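ATP-dependent Clp endopeptidase (Clostridium difficile, PDB 3FES) is the N-terminal domain of a ClpC-type ATP-dependent chaperone, which probably helps receive adaptors and substrates for unfolding and delivery to a partner protease. Local coordinates at residues R85-F96 with H109-G120. Numbering follows the deposited sequence.
Sequences RSKQILELSGMF and HILLAIIQEGEG
The F96 ring lies with one face on L112, whose CG stands 3.8 Å from the ring centroid and only 3° off the ring normal, a CH-pi contact made squarely over the centre. At the ring's edge, near its plane, comes the aliphatic part of Q116, with CB 3.9 Å from F96 CZ. A second flat group, the R85 guanidinium, lies at the far end of the contact. G120 CA sits over one of its faces, off toward the rim, while the E117 carboxylate takes the edge, the two planes turned 76° apart. R85 NE donates to E117 OE2 at 2.9 Å in a bent salt bridge that meets the oxygen from above the carboxylate plane. The E117 chain reaches this spot with CG anti to its backbone N and a turn at chi2; its other oxygen, OE1, accepts the backbone N of E119 at 2.8 Å, so both carboxylate oxygens are held just where helix 107-117 ends and G118 takes a positive phi.

Between these two ends, the axes of segments 85-96 and 109-117, which belong to helices 84-99 and 107-117 of the all-helical Clp N-terminal domain, approach to 7.9 Å, with 119° between their N-to-C directions. Individual side chains sit as knobs in holes: A113 among I89, L92, S93 and F96, its CB 3.3 Å from I89 O, and I89 in turn among I110, A113, I114 and E117. L92 lies beside A113, its CD2 reaching over to Q116 CB. Where the backbones of S93 and H109 come close, S93 CB rests 3.5 Å from H109 O; S93 OG turns back to its own helix and bonds L90 O. Helix 10-25 touches both L90 and I110 through I16, and L139 of helix 132-142 packs against L112.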
loop_
_atom_site.group_PDB
_atom_site.type_symbol
_atom_site.label_atom_id
_atom_site.label_comp_id
_atom_site.label_asym_id
_atom_site.label_seq_id
_atom_site.Cartn_x
_atom_site.Cartn_y
_atom_site.Cartn_z
ATOM N N ARG A 85 -5.237 0.500 -11.340
ATOM C CA ARG A 85 -4.529 -0.523 -10.572
ATOM C C ARG A 85 -4.774 -0.412 -9.050
ATOM O O ARG A 85 -4.968 -1.430 -8.364
ATOM C CB ARG A 85 -3.022 -0.510 -10.829
ATOM C CG ARG A 85 -2.319 -1.612 -10.056
ATOM C CD ARG A 85 -0.830 -1.715 -10.410
ATOM N NE ARG A 85 -0.564 -2.179 -11.788
ATOM C CZ ARG A 85 -0.261 -1.376 -12.803
ATOM N NH1 ARG A 85 0.003 -1.885 -13.993
ATOM N NH2 ARG A 85 -0.214 -0.053 -12.609
ATOM N N SER A 86 -4.777 0.817 -8.557
ATOM C CA SER A 86 -5.178 1.090 -7.179
ATOM C C SER A 86 -6.571 0.600 -6.882
ATOM O O SER A 86 -6.789 -0.040 -5.851
ATOM C CB SER A 86 -5.017 2.572 -6.858
ATOM O OG SER A 86 -3.615 2.889 -6.849
ATOM N N LYS A 87 -7.507 0.893 -7.769
ATOM C CA LYS A 87 -8.872 0.371 -7.615
ATOM C C LYS A 87 -8.941 -1.158 -7.619
ATOM O O LYS A 87 -9.678 -1.742 -6.823
ATOM C CB LYS A 87 -9.823 0.962 -8.667
ATOM C CG LYS A 87 -10.108 2.467 -8.385
ATOM C CD LYS A 87 -11.210 3.031 -9.284
ATOM C CE LYS A 87 -12.572 2.446 -8.926
ATOM N NZ LYS A 87 -13.175 3.201 -7.797
ATOM N N GLN A 88 -8.161 -1.792 -8.503
ATOM C CA GLN A 88 -8.081 -3.238 -8.560
ATOM C C GLN A 88 -7.476 -3.821 -7.278
ATOM O O GLN A 88 -7.950 -4.837 -6.771
ATOM C CB GLN A 88 -7.242 -3.668 -9.780
ATOM C CG GLN A 88 -7.955 -3.448 -11.108
ATOM C CD GLN A 88 -8.817 -4.641 -11.541
ATOM O OE1 GLN A 88 -10.035 -4.505 -11.767
ATOM N NE2 GLN A 88 -8.187 -5.813 -11.678
ATOM N N ILE A 89 -6.434 -3.181 -6.775
ATOM C CA ILE A 89 -5.812 -3.583 -5.492
ATOM C C ILE A 89 -6.822 -3.535 -4.357
ATOM O O ILE A 89 -6.932 -4.495 -3.552
ATOM C CB ILE A 89 -4.592 -2.701 -5.166
ATOM C CG1 ILE A 89 -3.420 -3.111 -6.071
ATOM C CG2 ILE A 89 -4.211 -2.801 -3.622
ATOM C CD1 ILE A 89 -2.304 -2.054 -6.173
ATOM N N LEU A 90 -7.589 -2.437 -4.288
ATOM C CA LEU A 90 -8.572 -2.360 -3.207
ATOM C C LEU A 90 -9.679 -3.402 -3.340
ATOM O O LEU A 90 -10.123 -3.953 -2.350
ATOM C CB LEU A 90 -9.150 -0.958 -3.068
ATOM C CG LEU A 90 -8.093 0.084 -2.677
ATOM C CD1 LEU A 90 -8.808 1.442 -2.600
ATOM C CD2 LEU A 90 -7.341 -0.209 -1.342
ATOM N N GLU A 91 -10.170 -3.613 -4.555
ATOM C CA GLU A 91 -11.122 -4.692 -4.818
ATOM C C GLU A 91 -10.541 -6.051 -4.436
ATOM O O GLU A 91 -11.214 -6.851 -3.768
ATOM C CB GLU A 91 -11.539 -4.637 -6.288
ATOM C CG GLU A 91 -12.501 -5.666 -6.753
ATOM C CD GLU A 91 -12.790 -5.463 -8.250
ATOM O OE1 GLU A 91 -11.867 -5.607 -9.079
ATOM O OE2 GLU A 91 -13.937 -5.150 -8.586
ATOM N N LEU A 92 -9.299 -6.310 -4.821
ATOM C CA LEU A 92 -8.643 -7.547 -4.417
ATOM C C LEU A 92 -8.473 -7.729 -2.887
ATOM O O LEU A 92 -8.601 -8.840 -2.364
ATOM C CB LEU A 92 -7.279 -7.606 -5.082
ATOM C CG LEU A 92 -6.508 -8.932 -5.177
ATOM C CD1 LEU A 92 -7.349 -10.048 -5.808
ATOM C CD2 LEU A 92 -5.260 -8.672 -6.015
ATOM N N SER A 93 -8.185 -6.644 -2.183
ATOM C CA SER A 93 -8.114 -6.732 -0.721
ATOM C C SER A 93 -9.457 -7.224 -0.149
ATOM O O SER A 93 -9.448 -7.998 0.811
ATOM C CB SER A 93 -7.640 -5.409 -0.136
ATOM O OG SER A 93 -8.674 -4.437 -0.159
ATOM N N GLY A 94 -10.599 -6.783 -0.710
ATOM C CA GLY A 94 -11.908 -7.327 -0.300
ATOM C C GLY A 94 -12.069 -8.808 -0.638
ATOM O O GLY A 94 -12.607 -9.615 0.154
HETATM N N MSE A 95 -11.639 -9.185 -1.843
HETATM C CA MSE A 95 -11.636 -10.574 -2.227
HETATM C C MSE A 95 -10.835 -11.457 -1.276
HETATM O O MSE A 95 -11.291 -12.553 -0.947
HETATM C CB MSE A 95 -11.143 -10.717 -3.675
HETATM C CG MSE A 95 -12.073 -9.920 -4.550
HETATM SE SE MSE A 95 -11.505 -9.876 -6.458
HETATM C CE MSE A 95 -13.247 -9.306 -7.148
ATOM N N PHE A 96 -9.674 -10.992 -0.840
ATOM C CA PHE A 96 -8.844 -11.775 0.090
ATOM C C PHE A 96 -9.544 -11.914 1.459
ATOM O O PHE A 96 -9.614 -13.025 2.051
ATOM C CB PHE A 96 -7.488 -11.103 0.293
ATOM C CG PHE A 96 -6.455 -11.511 -0.702
ATOM C CD1 PHE A 96 -6.015 -12.848 -0.754
ATOM C CD2 PHE A 96 -5.868 -10.567 -1.542
ATOM C CE1 PHE A 96 -5.035 -13.235 -1.678
ATOM C CE2 PHE A 96 -4.901 -10.935 -2.485
ATOM C CZ PHE A 96 -4.472 -12.252 -2.550
ATOM N N HIS A 109 -4.552 -7.141 4.276
ATOM C CA HIS A 109 -5.258 -7.498 3.034
ATOM C C HIS A 109 -4.875 -6.607 1.863
ATOM O O HIS A 109 -4.720 -7.099 0.752
ATOM C CB HIS A 109 -6.779 -7.578 3.217
ATOM C CG HIS A 109 -7.201 -8.428 4.379
ATOM N ND1 HIS A 109 -7.160 -9.814 4.360
ATOM C CD2 HIS A 109 -7.596 -8.079 5.624
ATOM C CE1 HIS A 109 -7.557 -10.276 5.535
ATOM N NE2 HIS A 109 -7.846 -9.245 6.311
ATOM N N ILE A 110 -4.673 -5.321 2.130
ATOM C CA ILE A 110 -4.224 -4.387 1.094
ATOM C C ILE A 110 -2.808 -4.750 0.653
ATOM O O ILE A 110 -2.542 -4.804 -0.522
ATOM C CB ILE A 110 -4.335 -2.937 1.553
ATOM C CG1 ILE A 110 -5.805 -2.657 1.937
ATOM C CG2 ILE A 110 -3.828 -1.954 0.423
ATOM C CD1 ILE A 110 -6.043 -1.205 2.503
ATOM N N LEU A 111 -1.921 -5.044 1.594
ATOM C CA LEU A 111 -0.552 -5.410 1.193
ATOM C C LEU A 111 -0.546 -6.762 0.444
ATOM O O LEU A 111 0.170 -6.930 -0.548
ATOM C CB LEU A 111 0.390 -5.413 2.439
ATOM C CG LEU A 111 1.876 -5.701 2.102
ATOM C CD1 LEU A 111 2.441 -4.721 1.070
ATOM C CD2 LEU A 111 2.722 -5.679 3.436
ATOM N N LEU A 112 -1.360 -7.718 0.890
ATOM C CA LEU A 112 -1.512 -8.995 0.156
ATOM C C LEU A 112 -1.893 -8.745 -1.324
ATOM O O LEU A 112 -1.407 -9.393 -2.272
ATOM C CB LEU A 112 -2.642 -9.789 0.786
ATOM C CG LEU A 112 -2.680 -11.305 0.828
ATOM C CD1 LEU A 112 -1.296 -11.921 0.998
ATOM C CD2 LEU A 112 -3.551 -11.609 2.055
ATOM N N ALA A 113 -2.829 -7.822 -1.481
ATOM C CA ALA A 113 -3.358 -7.475 -2.803
ATOM C C ALA A 113 -2.328 -6.772 -3.679
ATOM O O ALA A 113 -2.252 -7.057 -4.889
ATOM C CB ALA A 113 -4.602 -6.553 -2.593
ATOM N N ILE A 114 -1.535 -5.869 -3.082
ATOM C CA ILE A 114 -0.437 -5.212 -3.814
ATOM C C ILE A 114 0.466 -6.295 -4.379
ATOM O O ILE A 114 0.763 -6.322 -5.580
ATOM C CB ILE A 114 0.378 -4.247 -2.911
ATOM C CG1 ILE A 114 -0.448 -2.966 -2.643
ATOM C CG2 ILE A 114 1.679 -3.794 -3.626
ATOM C CD1 ILE A 114 0.225 -2.028 -1.613
ATOM N N ILE A 115 0.892 -7.199 -3.515
ATOM C CA ILE A 115 1.812 -8.301 -3.935
ATOM C C ILE A 115 1.213 -9.213 -5.007
ATOM O O ILE A 115 1.864 -9.524 -6.039
ATOM C CB ILE A 115 2.283 -9.089 -2.711
ATOM C CG1 ILE A 115 3.158 -8.178 -1.853
ATOM C CG2 ILE A 115 3.093 -10.397 -3.123
ATOM C CD1 ILE A 115 3.459 -8.733 -0.436
ATOM N N GLN A 116 -0.025 -9.633 -4.788
ATOM C CA GLN A 116 -0.752 -10.437 -5.760
ATOM C C GLN A 116 -0.919 -9.796 -7.118
ATOM O O GLN A 116 -0.816 -10.496 -8.140
ATOM C CB GLN A 116 -2.135 -10.763 -5.244
ATOM C CG GLN A 116 -2.160 -12.048 -4.537
ATOM C CD GLN A 116 -1.908 -13.164 -5.480
ATOM O OE1 GLN A 116 -2.582 -13.289 -6.508
ATOM N NE2 GLN A 116 -0.902 -13.963 -5.178
ATOM N N GLU A 117 -1.166 -8.485 -7.124
ATOM C CA GLU A 117 -1.374 -7.750 -8.381
ATOM C C GLU A 117 -0.107 -7.834 -9.254
ATOM O O GLU A 117 -0.183 -7.959 -10.490
ATOM C CB GLU A 117 -1.834 -6.302 -8.115
ATOM C CG GLU A 117 -2.422 -5.626 -9.354
ATOM C CD GLU A 117 -1.337 -5.117 -10.298
ATOM O OE1 GLU A 117 -0.185 -4.933 -9.823
ATOM O OE2 GLU A 117 -1.616 -4.890 -11.510
ATOM N N GLY A 118 1.049 -7.784 -8.603
ATOM C CA GLY A 118 2.306 -8.186 -9.241
ATOM C C GLY A 118 3.002 -7.166 -10.123
ATOM O O GLY A 118 4.166 -7.317 -10.431
ATOM N N GLU A 119 2.293 -6.132 -10.554
ATOM C CA GLU A 119 2.837 -5.145 -11.483
ATOM C C GLU A 119 2.776 -3.793 -10.794
ATOM O O GLU A 119 2.439 -3.727 -9.615
ATOM C CB GLU A 119 1.988 -5.158 -12.749
ATOM C CG GLU A 119 1.775 -6.583 -13.254
ATOM C CD GLU A 119 1.485 -6.666 -14.737
ATOM O OE1 GLU A 119 1.889 -5.745 -15.493
ATOM O OE2 GLU A 119 0.862 -7.676 -15.154
ATOM N N GLY A 120 3.088 -2.716 -11.499
ATOM C CA GLY A 120 2.922 -1.395 -10.880
ATOM C C GLY A 120 4.177 -1.020 -10.123
ATOM O O GLY A 120 5.083 -1.863 -9.921
#